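Local coordinates for protein probable L,D-transpeptidase 3 (Mycobacterium tuberculosis, PDB 6D4K) that is a probable L,D-transpeptidase of the mycobacterial cell wall that may anchor proteins to peptidoglycan and is covalently modified by the beta-lactam faropenem, at residues Asp205-Ile210 with Gly214-Ser219; His60-Ala65 with Phe78-Asn83; Ala42-Val47 with Ser173-Ser178. All blocks are in the same frame, centred on the assembly; numbering follows the deposited sequence. Where two conformers were deposited one is given.

Contact 1 of 3, residues Asp205-Ile210 with Gly214-Ser219; sequences DYAVRI and GLYVHS
Val-208 and Val-217 form the apolar centre, side by side on one face of the sheet, with CB of Val-208 4.2 Å from CB of Val-217. On the same flank Ile-210 reaches across to Leu-215: its CG1 is tucked between backbone N and carbonyl carbon (chi1 62°), which swings CD1 to 3.7 Å from Leu-215 CD2. Tyr-248 of helix 241-250 and Val-176 of the neighbouring strand also pack on Val-208. The other face carries Ala-207, Arg-209, Tyr-216 and His-218. There the Tyr-216 ring leans across the opposite strand, bringing CD2 to 3.7 Å from Ala-207 CB and CE2 to 3.5 Å from Arg-209 CB. The two strands make an antiparallel beta hairpin of the YkuD-type catalytic domain, closed by paired bonds between Val-208 and Val-217 (Val-208 N to Val-217 O 2.8 Å) and by Ile-210 N on Leu-215 O. His-218, the predicted proton donor/acceptor, projects from this hairpin toward Cys-236, which covalently binds the acetyl group of faropenem. Its ND1 donates to Ser-219 O at 2.8 Å, meeting that carbonyl from above its plane, a bond that restrains the turn of the imidazole. Toward the partly exposed rim, Arg-209 bends at chi3 and turns one guanidinium face to the phenol end of Tyr-216, CZ lying over its centre with the planes 55° apart. The Tyr-216 hydroxyl thus sits above that face, where no N-H points at it. NE hydrogen-bonds weakly to Ser-178 OG. At the far end Ser-219 OG accepts an almost straight bond from Tyr-206 N (3.1 Å, 174°), while Tyr-206 O takes Ser-219 N. A water joins Ser-219 OG and O to Asp-205 N, and the Asp-205 carboxylate turns outward to salt bridges with Arg-241 and Arg-181.

Contact 2 of 3, residues His60-Ala65 with Phe78-Asn83; sequences HAAERA and FEWLDN
Glu-63 reaches from the helix between two aromatic residues of the strand and makes the close part of this contact. Its CG lies over one face of the Phe-78 ring in a CH-pi contact, 4.0 Å from the ring centroid, and the carboxylate beyond runs nearly parallel to that ring, the planes 17° apart. With CG anti to the carbonyl carbon (chi1 -74°) and the chain extended past it, OE2 arrives at the indole edge of Trp-80. NE1 donates to OE2 at 2.8 Å along a nearly straight line, within the indole plane and onto the anti lone pair of the carboxylate, a bond that would restrain the turn of the indole; the carboxylate plane is 30° from it. From the preceding residue, Ala-62 CB touches the benzo edge of the same indole, 4.0 Å from Trp-80 CH2. The other side is looser. A water donates to Glu-63 OE2 (3.1 Å) and to Phe-78 O, bridging the carboxylate to the strand backbone and giving OE2 a second partner. Val-86 of strand 85-90 touches both aromatic side chains, and Trp-88 meets Phe-78 edge-to-face. With its axis 10.6 Å from strand 78-80, this short helix covers the edge strand of a four-stranded sheet, within the crossover from strand 45-49 to strand 68-71 that links the two sheets of the Ig-like domain.

Contact 3 of 3, residues Ala42-Val47 with Ser173-Ser178; sequences AHPVVV and SYTVLS
A chi1 of 69° sets OG1 of Thr-175 between its backbone N and carbonyl carbon and leaves CG2 anti to that carbon, so the methyl rather than the hydroxyl meets Ala-42. The arrangement is an interdomain junction: Ala-42 and Pro-44 belong to the chain leading into strand 45-49 of the Ig-like domain, whereas Thr-175 belongs to strand 172-180 of the L,D-transpeptidase catalytic domain. The methyl comes in end-on and lands on two atoms at once, with CG2 3.6 Å from Ala-42 CB and 3.5 Å from Ala-42 O. It thereby rests against the side chain and the carbonyl of one residue, a contact by shape alone that buries just 108 Å² in all between the two segments. Ala-42 is buried by more than this neighbour: Phe-93 and Pro-256 also pack on its methyl, and its backbone is hydrogen-bonded to Gly-254, a second link to the catalytic part of the chain. On the catalytic side Val-176, next after Thr-175, touches Val-257 of strand 256-260 and Val-251. Past Ala-42, a side-chain bond lies within residues 42-47. His-43 directs its CB away from Thr-175 and, with CG anti to the backbone N (chi1 -161°), turns its imidazole forward over the next residue. ND1 then donates to Pro-44 O at 2.7 Å, the acceptor lying in the ring plane and met on a lone pair in the carbonyl plane. This bond ties the histidine side chain to the backbone just where strand 45-47 starts. More loosely, Pro-44 CD stands 4.4 Å from Thr-175 OG1.

Overall arrangement
Contact 3 joins the two domains, and contacts 1 and 2 lie one in each. Contacts 1 and 3 have centres 15 Å apart and touch: strands 207-209 and 172-180 are neighbours in the catalytic sheet, where Arg-209 O is 2.8 Å from Leu-177 N in a probable hydrogen bond. Contact 2 is nested in the chain loop that contact 3 closes, centres 16 Å apart, without touching it; its centre is 29 Å from that of contact 1. Contact 1 carries His-218 of the predicted active site, its side chain about 4 Å from that of the predicted nucleophile Cys-236. The calcium ion, bound by Val-38 and Asp-252, is about 11 Å from the Pro-44 side chain of contact 3.

Contact 1 of 3, residues Asp205-Ile210 with Gly214-Ser219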
# COMPACT_ATOMS: atom_id res chain seq x y z
N ASP A 205 5.67 0.87 -15.55
CA ASP A 205 6.64 -0.22 -15.47
C ASP A 205 6.55 -0.95 -14.13
O ASP A 205 6.38 -2.18 -14.09
CB ASP A 205 8.05 0.32 -15.69
CG ASP A 205 8.99 -0.73 -16.24
OD1 ASP A 205 8.69 -1.94 -16.11
OD2 ASP A 205 10.04 -0.34 -16.80
N TYR A 206 6.69 -0.22 -13.02
CA TYR A 206 6.59 -0.78 -11.68
C TYR A 206 5.41 -0.11 -11.01
O TYR A 206 5.30 1.12 -11.02
CB TYR A 206 7.87 -0.51 -10.87
CG TYR A 206 9.10 -1.15 -11.46
CD1 TYR A 206 9.49 -2.44 -11.09
CD2 TYR A 206 9.87 -0.49 -12.41
CE1 TYR A 206 10.60 -3.03 -11.64
CE2 TYR A 206 10.99 -1.08 -12.97
CZ TYR A 206 11.36 -2.35 -12.58
OH TYR A 206 12.48 -2.94 -13.13
N ALA A 207 4.51 -0.90 -10.43
CA ALA A 207 3.27 -0.37 -9.88
C ALA A 207 2.97 -1.03 -8.55
O ALA A 207 2.71 -2.24 -8.50
CB ALA A 207 2.11 -0.57 -10.86
N VAL A 208 2.98 -0.23 -7.48
CA VAL A 208 2.69 -0.69 -6.12
C VAL A 208 1.33 -0.09 -5.75
O VAL A 208 1.22 1.12 -5.53
CB VAL A 208 3.78 -0.23 -5.14
CG1 VAL A 208 3.49 -0.74 -3.74
CG2 VAL A 208 5.16 -0.68 -5.61
N ARG A 209 0.28 -0.92 -5.73
CA ARG A 209 -1.07 -0.42 -5.48
C ARG A 209 -1.28 -0.25 -3.97
O ARG A 209 -0.97 -1.15 -3.19
CB ARG A 209 -2.10 -1.40 -6.01
CG ARG A 209 -3.52 -0.94 -5.77
CD ARG A 209 -4.53 -2.07 -5.96
NE ARG A 209 -4.58 -2.52 -7.34
CZ ARG A 209 -5.50 -2.13 -8.22
NH1 ARG A 209 -6.44 -1.27 -7.86
NH2 ARG A 209 -5.47 -2.59 -9.46
N ILE A 210 -1.80 0.91 -3.57
CA ILE A 210 -2.03 1.19 -2.15
C ILE A 210 -3.48 1.49 -1.80
O ILE A 210 -3.80 1.60 -0.61
CB ILE A 210 -1.08 2.28 -1.60
CG1 ILE A 210 -1.32 3.62 -2.30
CG2 ILE A 210 0.37 1.85 -1.71
CD1 ILE A 210 -0.49 4.76 -1.73
N GLY A 214 -7.40 2.70 -6.86
CA GLY A 214 -6.42 2.83 -7.93
C GLY A 214 -5.28 3.79 -7.68
O GLY A 214 -4.71 4.34 -8.62
N LEU A 215 -4.94 4.02 -6.41
CA LEU A 215 -3.79 4.83 -6.05
C LEU A 215 -2.55 3.95 -6.03
O LEU A 215 -2.57 2.84 -5.49
CB LEU A 215 -4.02 5.41 -4.66
CG LEU A 215 -3.03 6.46 -4.19
CD1 LEU A 215 -3.17 7.63 -5.10
CD2 LEU A 215 -3.30 6.87 -2.75
N TYR A 216 -1.46 4.45 -6.62
CA TYR A 216 -0.23 3.68 -6.74
C TYR A 216 0.99 4.52 -6.38
O TYR A 216 0.98 5.75 -6.52
CB TYR A 216 0.01 3.20 -8.18
CG TYR A 216 -0.95 2.16 -8.69
CD1 TYR A 216 -2.21 2.52 -9.17
CD2 TYR A 216 -0.59 0.83 -8.75
CE1 TYR A 216 -3.09 1.56 -9.66
CE2 TYR A 216 -1.45 -0.13 -9.23
CZ TYR A 216 -2.70 0.24 -9.68
OH TYR A 216 -3.57 -0.73 -10.16
N VAL A 217 2.03 3.84 -5.90
CA VAL A 217 3.41 4.31 -6.03
C VAL A 217 3.95 3.67 -7.30
O VAL A 217 3.83 2.45 -7.48
CB VAL A 217 4.26 3.89 -4.82
CG1 VAL A 217 5.67 4.42 -4.96
CG2 VAL A 217 3.64 4.36 -3.51
N HIS A 218 4.53 4.47 -8.19
CA HIS A 218 4.91 3.88 -9.46
C HIS A 218 6.00 4.68 -10.15
O HIS A 218 6.28 5.83 -9.79
CB HIS A 218 3.69 3.71 -10.37
CG HIS A 218 3.12 5.00 -10.87
ND1 HIS A 218 3.52 5.56 -12.07
CD2 HIS A 218 2.20 5.84 -10.35
CE1 HIS A 218 2.86 6.69 -12.26
NE2 HIS A 218 2.05 6.88 -11.23
N SER A 219 6.60 4.06 -11.16
CA SER A 219 7.58 4.72 -12.00
C SER A 219 6.88 5.67 -12.96
O SER A 219 5.87 5.31 -13.58
CB SER A 219 8.35 3.69 -12.82
OG SER A 219 7.46 2.75 -13.41
O HOH W 1 6.65 3.68 -15.83

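Contact 2 of 3, residues His60-Ala65 with Phe78-Asn83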
# COMPACT_ATOMS: atom_id res chain seq x y z
N HIS A 60 -22.19 -6.83 13.74
CA HIS A 60 -21.54 -6.79 15.04
C HIS A 60 -21.42 -8.18 15.65
O HIS A 60 -20.38 -8.53 16.21
CB HIS A 60 -22.27 -5.82 15.96
CG HIS A 60 -22.05 -4.39 15.59
ND1 HIS A 60 -20.79 -3.86 15.42
CD2 HIS A 60 -22.93 -3.40 15.31
CE1 HIS A 60 -20.90 -2.59 15.08
NE2 HIS A 60 -22.19 -2.29 15.00
N ALA A 61 -22.47 -8.99 15.52
CA ALA A 61 -22.37 -10.37 15.98
C ALA A 61 -21.35 -11.14 15.16
O ALA A 61 -20.60 -11.97 15.69
CB ALA A 61 -23.74 -11.02 15.98
N ALA A 62 -21.29 -10.89 13.84
CA ALA A 62 -20.28 -11.56 13.02
C ALA A 62 -18.87 -11.17 13.46
O ALA A 62 -17.99 -12.03 13.57
CB ALA A 62 -20.53 -11.26 11.53
N GLU A 63 -18.64 -9.88 13.75
CA GLU A 63 -17.33 -9.43 14.21
C GLU A 63 -16.91 -10.12 15.50
O GLU A 63 -15.74 -10.48 15.67
CB GLU A 63 -17.35 -7.91 14.42
CG GLU A 63 -17.35 -7.17 13.10
CD GLU A 63 -17.71 -5.71 13.23
OE1 GLU A 63 -17.73 -5.19 14.36
OE2 GLU A 63 -18.01 -5.09 12.18
N ARG A 64 -17.86 -10.34 16.40
CA ARG A 64 -17.54 -11.05 17.63
C ARG A 64 -17.21 -12.51 17.36
O ARG A 64 -16.30 -13.08 17.96
CB ARG A 64 -18.68 -10.90 18.64
CG ARG A 64 -18.87 -9.47 19.14
CD ARG A 64 -19.74 -9.37 20.37
NE ARG A 64 -21.07 -9.94 20.16
CZ ARG A 64 -22.12 -9.26 19.70
NH1 ARG A 64 -22.01 -7.97 19.39
NH2 ARG A 64 -23.29 -9.88 19.54
N ALA A 65 -17.92 -13.11 16.39
CA ALA A 65 -17.66 -14.51 16.07
C ALA A 65 -16.28 -14.70 15.46
O ALA A 65 -15.70 -15.78 15.59
CB ALA A 65 -18.75 -15.04 15.13
N PHE A 78 -12.39 -3.37 12.56
CA PHE A 78 -13.01 -4.07 11.45
C PHE A 78 -13.53 -3.10 10.40
O PHE A 78 -14.13 -2.07 10.73
CB PHE A 78 -14.17 -4.93 11.94
CG PHE A 78 -13.76 -6.20 12.64
CD1 PHE A 78 -13.20 -7.26 11.93
CD2 PHE A 78 -13.94 -6.34 14.01
CE1 PHE A 78 -12.84 -8.43 12.58
CE2 PHE A 78 -13.57 -7.51 14.66
CZ PHE A 78 -13.03 -8.56 13.94
N GLU A 79 -13.29 -3.44 9.13
CA GLU A 79 -13.86 -2.72 7.99
C GLU A 79 -14.45 -3.74 7.04
O GLU A 79 -13.77 -4.70 6.65
CB GLU A 79 -12.77 -1.95 7.23
CG GLU A 79 -11.95 -0.98 8.05
CD GLU A 79 -10.89 -0.30 7.21
OE1 GLU A 79 -10.57 -0.81 6.12
OE2 GLU A 79 -10.38 0.76 7.65
N TRP A 80 -15.71 -3.56 6.66
CA TRP A 80 -16.36 -4.48 5.74
C TRP A 80 -16.03 -4.10 4.30
O TRP A 80 -16.31 -2.97 3.87
CB TRP A 80 -17.87 -4.52 6.01
CG TRP A 80 -18.15 -5.24 7.28
CD1 TRP A 80 -18.05 -4.74 8.54
CD2 TRP A 80 -18.50 -6.62 7.42
NE1 TRP A 80 -18.33 -5.72 9.47
CE2 TRP A 80 -18.62 -6.89 8.81
CE3 TRP A 80 -18.73 -7.66 6.51
CZ2 TRP A 80 -18.95 -8.15 9.30
CZ3 TRP A 80 -19.09 -8.91 6.99
CH2 TRP A 80 -19.17 -9.15 8.39
N LEU A 81 -15.40 -5.02 3.58
CA LEU A 81 -15.05 -4.80 2.17
C LEU A 81 -16.15 -5.24 1.22
O LEU A 81 -16.26 -4.70 0.11
CB LEU A 81 -13.75 -5.54 1.83
CG LEU A 81 -12.55 -5.23 2.72
CD1 LEU A 81 -11.28 -5.91 2.22
CD2 LEU A 81 -12.36 -3.73 2.83
N ASP A 82 -16.96 -6.22 1.62
CA ASP A 82 -18.09 -6.73 0.87
C ASP A 82 -19.01 -7.37 1.89
O ASP A 82 -18.67 -7.46 3.07
CB ASP A 82 -17.62 -7.76 -0.18
CG ASP A 82 -18.49 -7.78 -1.44
OD1 ASP A 82 -19.69 -7.40 -1.38
OD2 ASP A 82 -17.97 -8.20 -2.49
N ASN A 83 -20.19 -7.82 1.44
CA ASN A 83 -21.12 -8.49 2.35
C ASN A 83 -20.53 -9.75 2.94
O ASN A 83 -21.00 -10.20 3.99
CB ASN A 83 -22.42 -8.89 1.64
CG ASN A 83 -23.13 -7.72 1.02
OD1 ASN A 83 -23.40 -6.72 1.68
ND2 ASN A 83 -23.45 -7.85 -0.27
O HOH W 2 -17.12 -2.22 11.45

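Contact 3 of 3, residues Ala42-Val47 with Ser173-Ser178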
# COMPACT_ATOMS: atom_id res chain seq x y z
N ALA A 42 2.19 -4.29 8.00
CA ALA A 42 0.86 -3.77 8.29
C ALA A 42 -0.23 -4.62 7.65
O ALA A 42 -1.36 -4.14 7.46
CB ALA A 42 0.72 -2.30 7.88
N HIS A 43 0.05 -5.88 7.35
CA HIS A 43 -0.93 -6.68 6.62
C HIS A 43 -2.19 -6.87 7.45
O HIS A 43 -2.10 -7.28 8.62
CB HIS A 43 -0.36 -8.05 6.23
CG HIS A 43 -1.12 -8.73 5.11
ND1 HIS A 43 -2.41 -9.17 5.26
CD2 HIS A 43 -0.76 -9.04 3.84
CE1 HIS A 43 -2.82 -9.71 4.13
NE2 HIS A 43 -1.83 -9.65 3.25
N PRO A 44 -3.37 -6.59 6.91
CA PRO A 44 -4.60 -6.82 7.67
C PRO A 44 -4.93 -8.30 7.78
O PRO A 44 -4.39 -9.16 7.08
CB PRO A 44 -5.66 -6.08 6.85
CG PRO A 44 -5.13 -6.13 5.44
CD PRO A 44 -3.63 -5.95 5.61
N VAL A 45 -5.85 -8.61 8.69
CA VAL A 45 -6.43 -9.94 8.79
C VAL A 45 -7.75 -9.91 8.04
O VAL A 45 -8.68 -9.18 8.42
CB VAL A 45 -6.59 -10.38 10.24
CG1 VAL A 45 -7.22 -11.76 10.28
CG2 VAL A 45 -5.22 -10.36 10.95
N VAL A 46 -7.85 -10.67 6.95
CA VAL A 46 -8.99 -10.59 6.04
C VAL A 46 -9.80 -11.87 6.17
O VAL A 46 -9.29 -12.97 5.92
CB VAL A 46 -8.54 -10.35 4.59
CG1 VAL A 46 -9.76 -10.10 3.69
CG2 VAL A 46 -7.56 -9.19 4.52
N VAL A 47 -11.06 -11.73 6.57
CA VAL A 47 -11.92 -12.86 6.88
C VAL A 47 -12.99 -12.94 5.80
O VAL A 47 -13.76 -12.00 5.60
CB VAL A 47 -12.56 -12.70 8.27
CG1 VAL A 47 -13.44 -13.91 8.56
CG2 VAL A 47 -11.48 -12.50 9.37
N SER A 173 -2.99 6.64 6.14
CA SER A 173 -2.17 5.46 6.34
C SER A 173 -2.70 4.35 5.44
O SER A 173 -3.88 4.00 5.52
CB SER A 173 -2.23 5.02 7.81
OG SER A 173 -1.30 3.99 8.09
N TYR A 174 -1.84 3.82 4.58
CA TYR A 174 -2.21 2.83 3.58
C TYR A 174 -1.33 1.60 3.73
O TYR A 174 -0.33 1.61 4.44
CB TYR A 174 -2.03 3.42 2.17
CG TYR A 174 -2.78 4.70 1.95
CD1 TYR A 174 -4.14 4.69 1.68
CD2 TYR A 174 -2.14 5.93 2.02
CE1 TYR A 174 -4.84 5.86 1.47
CE2 TYR A 174 -2.83 7.11 1.81
CZ TYR A 174 -4.18 7.07 1.54
OH TYR A 174 -4.87 8.24 1.34
N THR A 175 -1.71 0.53 3.04
CA THR A 175 -0.87 -0.65 2.97
C THR A 175 -0.76 -1.08 1.51
O THR A 175 -1.66 -0.83 0.70
CB THR A 175 -1.37 -1.82 3.83
OG1 THR A 175 -2.58 -2.34 3.28
CG2 THR A 175 -1.61 -1.37 5.29
N VAL A 176 0.35 -1.73 1.19
CA VAL A 176 0.52 -2.25 -0.17
C VAL A 176 -0.46 -3.39 -0.40
O VAL A 176 -0.44 -4.41 0.30
CB VAL A 176 1.96 -2.71 -0.40
CG1 VAL A 176 2.09 -3.40 -1.77
CG2 VAL A 176 2.92 -1.54 -0.29
N LEU A 177 -1.34 -3.21 -1.39
CA LEU A 177 -2.35 -4.21 -1.75
C LEU A 177 -1.87 -5.17 -2.83
O LEU A 177 -2.31 -6.32 -2.85
CB LEU A 177 -3.62 -3.53 -2.25
CG LEU A 177 -4.29 -2.57 -1.26
CD1 LEU A 177 -5.50 -1.89 -1.89
CD2 LEU A 177 -4.69 -3.29 0.02
N SER A 178 -1.02 -4.71 -3.74
CA SER A 178 -0.52 -5.56 -4.81
C SER A 178 0.69 -4.88 -5.44
O SER A 178 0.93 -3.69 -5.24
CB SER A 178 -1.60 -5.81 -5.87
OG SER A 178 -1.92 -4.62 -6.58